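Long-range contacts in hydrolase, HD family (PDB 3DJB), which binds magnesium and probably acts as a metal-dependent hydrolase of the HD superfamily, whose members are typically phosphohydrolases: residues L57-A61 and K75-L80; I132-F136 and S169-F173. The protein carries 3 engineered substitutions. All coordinates share one frame; numbering follows the deposited sequence.

In the fold
Contact 1 (57-61 with 75-80) and contact 2 (132-136 with 169-173) lie on opposite sides of the chain's centre, their centres 31 Å apart and their nearest atoms about 11 Å apart, so neither touches the other. Contact 1 adjoins the metal site: its first segment carries His58 and Asp59, which bind magnesium together with His29 and Asp122 although neither touches segment 75-80, and the side chain of Val60 sits about 10 Å from the ion. Contact 2 is away from that site and instead joins helix 129-142 to helix 171-176, beside the second subunit. Along the chain the two follow in series, the first closing before the second opens.

Contact 1 (L57-A61 and K75-L80); sequences LHDVA and KVSDWL
The indole of Trp79 takes a methyl group of Leu57 obliquely at its five-membered ring, Leu57 CD1 lying 4.1 Å from Trp79 CD1. Elsewhere the same indole is stacked with Phe13, and its NE1 is hydrogen-bonded to Thr10 OG1, which fixes the rotation of the ring. The other flat group, the imidazole of His58, has Asp59 CG 3.7 Å above one face and displaced toward its rim; His58 points away from segment 75-80, and neither it nor Asp59 touches that segment.

Leu57 makes three of the contacts through a single methyl group, CD1. With CG anti to the carbonyl carbon (chi1 -65°), this methyl meets, besides the indole, Val76 CG1 at 3.9 Å and Leu80 CD2 at 4.0 Å. The Leu57 and Leu80 side chains run past each other in opposite directions. Val76 uses its second branch as well, bringing CG2 within 4.3 Å of Ala61 CB and, more loosely, near Val60 CG1. Lys75 follows a different path: its chain bends at chi3 (53°), bringing CE alongside Val60 O at 3.4 Å. No hydrogen bond crosses; apolar contact does the joining.

The His58-Asp59 pair of the HD motif, two of the magnesium ligands, sits in the same short segment as this apolar patch. Helix 3-17 closes over Leu57 and Val60 with Phe13 and Val14, helix 87-96 packs on Leu80 through Val93 and Leu94, and helix 27-41 meets Asp59 with His29 and Ile30.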
loop_
_atom_site.group_PDB
_atom_site.type_symbol
_atom_site.label_atom_id
_atom_site.label_comp_id
_atom_site.label_asym_id
_atom_site.label_seq_id
_atom_site.Cartn_x
_atom_site.Cartn_y
_atom_site.Cartn_z
ATOM N N LEU A 57 13.274 0.313 24.328
ATOM C CA LEU A 57 12.297 0.018 25.377
ATOM C C LEU A 57 11.098 0.974 25.463
ATOM O O LEU A 57 10.257 0.829 26.367
ATOM C CB LEU A 57 13.019 -0.060 26.737
ATOM C CG LEU A 57 14.058 -1.181 26.972
ATOM C CD1 LEU A 57 14.850 -0.911 28.241
ATOM C CD2 LEU A 57 13.363 -2.528 27.069
ATOM N N HIS A 58 11.009 1.931 24.530
ATOM C CA HIS A 58 9.900 2.904 24.504
ATOM C C HIS A 58 8.567 2.203 24.307
ATOM O O HIS A 58 7.521 2.648 24.783
ATOM C CB HIS A 58 10.110 3.965 23.385
ATOM C CG HIS A 58 9.966 3.446 21.976
ATOM N ND1 HIS A 58 10.682 2.370 21.486
ATOM C CD2 HIS A 58 9.232 3.906 20.930
ATOM C CE1 HIS A 58 10.397 2.192 20.206
ATOM N NE2 HIS A 58 9.521 3.111 19.843
ATOM N N ASP A 59 8.635 1.080 23.610
ATOM C CA ASP A 59 7.470 0.292 23.311
ATOM C C ASP A 59 7.042 -0.639 24.432
ATOM O O ASP A 59 5.869 -0.985 24.532
ATOM C CB ASP A 59 7.721 -0.502 22.034
ATOM C CG ASP A 59 7.230 0.220 20.797
ATOM O OD1 ASP A 59 7.411 1.448 20.696
ATOM O OD2 ASP A 59 6.662 -0.449 19.915
ATOM N N VAL A 60 7.978 -1.037 25.284
ATOM C CA VAL A 60 7.661 -1.953 26.370
ATOM C C VAL A 60 6.880 -1.299 27.500
ATOM O O VAL A 60 6.290 -1.979 28.344
ATOM C CB VAL A 60 8.939 -2.593 26.904
ATOM C CG1 VAL A 60 8.636 -3.504 28.075
ATOM C CG2 VAL A 60 9.576 -3.389 25.789
ATOM N N ALA A 61 6.853 0.024 27.508
ATOM C CA ALA A 61 6.108 0.723 28.537
ATOM C C ALA A 61 4.754 1.162 27.967
ATOM O O ALA A 61 3.781 1.318 28.704
ATOM C CB ALA A 61 6.900 1.921 29.029
ATOM N N LYS A 75 8.255 -1.282 35.059
ATOM C CA LYS A 75 8.560 -2.541 34.393
ATOM C C LYS A 75 9.934 -2.414 33.738
ATOM O O LYS A 75 10.719 -3.368 33.716
ATOM C CB LYS A 75 7.484 -2.858 33.350
ATOM C CG LYS A 75 7.842 -3.967 32.372
ATOM C CD LYS A 75 6.580 -4.640 31.809
ATOM C CE LYS A 75 5.573 -3.642 31.206
ATOM N NZ LYS A 75 4.175 -4.195 31.084
ATOM N N VAL A 76 10.210 -1.218 33.219
ATOM C CA VAL A 76 11.482 -0.889 32.566
ATOM C C VAL A 76 12.471 -0.474 33.650
ATOM O O VAL A 76 13.662 -0.800 33.605
ATOM C CB VAL A 76 11.287 0.276 31.577
ATOM C CG1 VAL A 76 12.625 0.728 31.002
ATOM C CG2 VAL A 76 10.344 -0.160 30.471
ATOM N N SER A 77 11.943 0.246 34.628
ATOM C CA SER A 77 12.716 0.712 35.763
ATOM C C SER A 77 13.498 -0.427 36.413
ATOM O O SER A 77 14.731 -0.435 36.392
ATOM C CB SER A 77 11.779 1.357 36.786
ATOM O OG SER A 77 12.302 1.239 38.090
ATOM N N ASP A 78 12.777 -1.389 36.985
ATOM C CA ASP A 78 13.399 -2.538 37.656
ATOM C C ASP A 78 14.242 -3.416 36.731
ATOM O O ASP A 78 14.964 -4.300 37.197
ATOM C CB ASP A 78 12.329 -3.397 38.388
ATOM C CG ASP A 78 11.262 -3.984 37.449
ATOM O OD1 ASP A 78 10.271 -4.550 37.970
ATOM O OD2 ASP A 78 11.406 -3.893 36.204
ATOM N N TRP A 79 14.154 -3.174 35.425
ATOM C CA TRP A 79 14.933 -3.954 34.466
ATOM C C TRP A 79 16.323 -3.356 34.315
ATOM O O TRP A 79 17.331 -4.062 34.398
ATOM C CB TRP A 79 14.260 -3.996 33.087
ATOM C CG TRP A 79 15.187 -4.529 32.014
ATOM C CD1 TRP A 79 15.805 -3.806 31.027
ATOM C CD2 TRP A 79 15.646 -5.881 31.863
ATOM N NE1 TRP A 79 16.620 -4.624 30.273
ATOM C CE2 TRP A 79 16.544 -5.900 30.767
ATOM C CE3 TRP A 79 15.391 -7.079 32.551
ATOM C CZ2 TRP A 79 17.184 -7.070 30.345
ATOM C CZ3 TRP A 79 16.033 -8.245 32.126
ATOM C CH2 TRP A 79 16.918 -8.227 31.036
ATOM N N LEU A 80 16.371 -2.049 34.084
ATOM C CA LEU A 80 17.641 -1.364 33.929
ATOM C C LEU A 80 18.513 -1.647 35.158
ATOM O O LEU A 80 19.743 -1.548 35.104
ATOM C CB LEU A 80 17.399 0.134 33.764
ATOM C CG LEU A 80 16.602 0.525 32.521
ATOM C CD1 LEU A 80 16.463 2.019 32.490
ATOM C CD2 LEU A 80 17.296 0.042 31.261
#

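Contact 2 (I132-F136 and S169-F173); sequences IARTF and SLNHF
Two helical elements of this all-alpha protein, helix 129-142 and the turn running into helix 171-176, meet here through an aromatic pair, Phe136 and Phe173. The edge of Phe173 is directed at the face of Phe136 in an offset edge-to-face stack, the ring centroids 5.6 Å apart and the planes at 63°. Around the Phe136 ring, Leu170 CD1 comes in at the edge, 4.2 Å from Phe136 CZ, while Ser169 CB approaches obliquely, 3.6 Å from Phe136 CD1.

Thr135 meets both rings of the second segment. Its CG2 lies over one face of Phe173 and makes an off-centre CH-pi contact with His172, 4.3 Å from the imidazole centroid and 28° off the ring normal. Its hydroxyl OG1 is hydrogen-bonded to Gly131 O, one turn back along its own helix, so the polar end is satisfied within an apolar setting. At the edge of Phe173, Ile132 CA lies 3.7 Å from CE2, and the Ile132 side chain crosses that of Phe173 at about a right angle.

Helix 187-211 covers this cluster with Met200, Phe203 and Ile204, and Phe136 packs on Ala133 of the second subunit, as Ala133 does on that subunit's Phe136. The result is an interhelical hydrophobic core, centred on an offset edge-to-face phenylalanine pair, that continues into the dimer interface.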
loop_
_atom_site.group_PDB
_atom_site.type_symbol
_atom_site.label_atom_id
_atom_site.label_comp_id
_atom_site.label_asym_id
_atom_site.label_seq_id
_atom_site.Cartn_x
_atom_site.Cartn_y
_atom_site.Cartn_z
ATOM N N ILE A 132 3.018 4.086 3.367
ATOM C CA ILE A 132 2.036 3.855 2.330
ATOM C C ILE A 132 1.417 2.493 2.604
ATOM O O ILE A 132 0.212 2.384 2.813
ATOM C CB ILE A 132 2.725 3.862 0.945
ATOM C CG1 ILE A 132 3.255 5.286 0.645
ATOM C CG2 ILE A 132 1.759 3.368 -0.120
ATOM C CD1 ILE A 132 4.417 5.402 -0.383
ATOM N N ALA A 133 2.246 1.459 2.644
ATOM C CA ALA A 133 1.728 0.123 2.894
ATOM C C ALA A 133 1.012 0.068 4.211
ATOM O O ALA A 133 -0.154 -0.293 4.263
ATOM C CB ALA A 133 2.840 -0.909 2.875
ATOM N N ARG A 134 1.683 0.428 5.290
ATOM C CA ARG A 134 1.001 0.345 6.567
ATOM C C ARG A 134 -0.404 0.903 6.453
ATOM O O ARG A 134 -1.342 0.358 7.019
ATOM C CB ARG A 134 1.755 1.106 7.637
ATOM C CG ARG A 134 1.285 0.787 9.030
ATOM C CD ARG A 134 2.250 1.429 9.997
ATOM N NE ARG A 134 3.615 0.981 9.705
ATOM C CZ ARG A 134 4.673 1.784 9.570
ATOM N NH1 ARG A 134 4.551 3.104 9.699
ATOM N NH2 ARG A 134 5.862 1.263 9.306
ATOM N N THR A 135 -0.547 1.967 5.674
ATOM C CA THR A 135 -1.841 2.607 5.511
ATOM C C THR A 135 -2.898 1.750 4.804
ATOM O O THR A 135 -3.858 1.306 5.432
ATOM C CB THR A 135 -1.702 3.969 4.793
ATOM O OG1 THR A 135 -0.447 4.568 5.141
ATOM C CG2 THR A 135 -2.803 4.909 5.257
ATOM N N PHE A 136 -2.746 1.521 3.510
ATOM C CA PHE A 136 -3.722 0.706 2.804
ATOM C C PHE A 136 -3.979 -0.593 3.546
ATOM O O PHE A 136 -5.101 -1.121 3.531
ATOM C CB PHE A 136 -3.220 0.437 1.411
ATOM C CG PHE A 136 -3.035 1.675 0.622
ATOM C CD1 PHE A 136 -4.132 2.434 0.261
ATOM C CD2 PHE A 136 -1.777 2.089 0.231
ATOM C CE1 PHE A 136 -3.983 3.577 -0.491
ATOM C CE2 PHE A 136 -1.622 3.236 -0.525
ATOM C CZ PHE A 136 -2.722 3.979 -0.884
ATOM N N SER A 169 -8.335 5.316 2.775
ATOM C CA SER A 169 -6.932 5.202 3.151
ATOM C C SER A 169 -6.026 6.262 2.569
ATOM O O SER A 169 -5.095 6.697 3.226
ATOM C CB SER A 169 -6.382 3.835 2.746
ATOM O OG SER A 169 -7.154 2.784 3.299
ATOM N N LEU A 170 -6.279 6.674 1.336
ATOM C CA LEU A 170 -5.421 7.671 0.714
ATOM C C LEU A 170 -5.473 9.003 1.429
ATOM O O LEU A 170 -4.473 9.720 1.491
ATOM C CB LEU A 170 -5.793 7.894 -0.747
ATOM C CG LEU A 170 -4.779 8.759 -1.488
ATOM C CD1 LEU A 170 -3.817 7.866 -2.200
ATOM C CD2 LEU A 170 -5.481 9.648 -2.478
ATOM N N ASN A 171 -6.634 9.345 1.968
ATOM C CA ASN A 171 -6.772 10.618 2.664
ATOM C C ASN A 171 -5.883 10.687 3.902
ATOM O O ASN A 171 -5.277 11.725 4.181
ATOM C CB ASN A 171 -8.241 10.861 3.029
ATOM C CG ASN A 171 -9.083 11.266 1.819
ATOM O OD1 ASN A 171 -10.302 11.094 1.811
ATOM N ND2 ASN A 171 -8.431 11.824 0.797
ATOM N N HIS A 172 -5.792 9.580 4.632
ATOM C CA HIS A 172 -4.966 9.522 5.837
ATOM C C HIS A 172 -3.593 10.163 5.594
ATOM O O HIS A 172 -2.985 10.715 6.512
ATOM C CB HIS A 172 -4.801 8.058 6.291
ATOM C CG HIS A 172 -3.973 7.880 7.533
ATOM N ND1 HIS A 172 -2.649 8.263 7.613
ATOM C CD2 HIS A 172 -4.271 7.326 8.733
ATOM C CE1 HIS A 172 -2.170 7.951 8.804
ATOM N NE2 HIS A 172 -3.134 7.380 9.503
ATOM N N PHE A 173 -3.106 10.112 4.359
ATOM C CA PHE A 173 -1.808 10.695 4.080
ATOM C C PHE A 173 -1.793 12.178 4.410
ATOM O O PHE A 173 -1.047 12.618 5.294
ATOM C CB PHE A 173 -1.419 10.442 2.625
ATOM C CG PHE A 173 -1.152 8.991 2.324
ATOM C CD1 PHE A 173 -1.961 8.291 1.443
ATOM C CD2 PHE A 173 -0.129 8.306 2.981
ATOM C CE1 PHE A 173 -1.754 6.944 1.221
ATOM C CE2 PHE A 173 0.080 6.955 2.760
ATOM C CZ PHE A 173 -0.736 6.275 1.885
#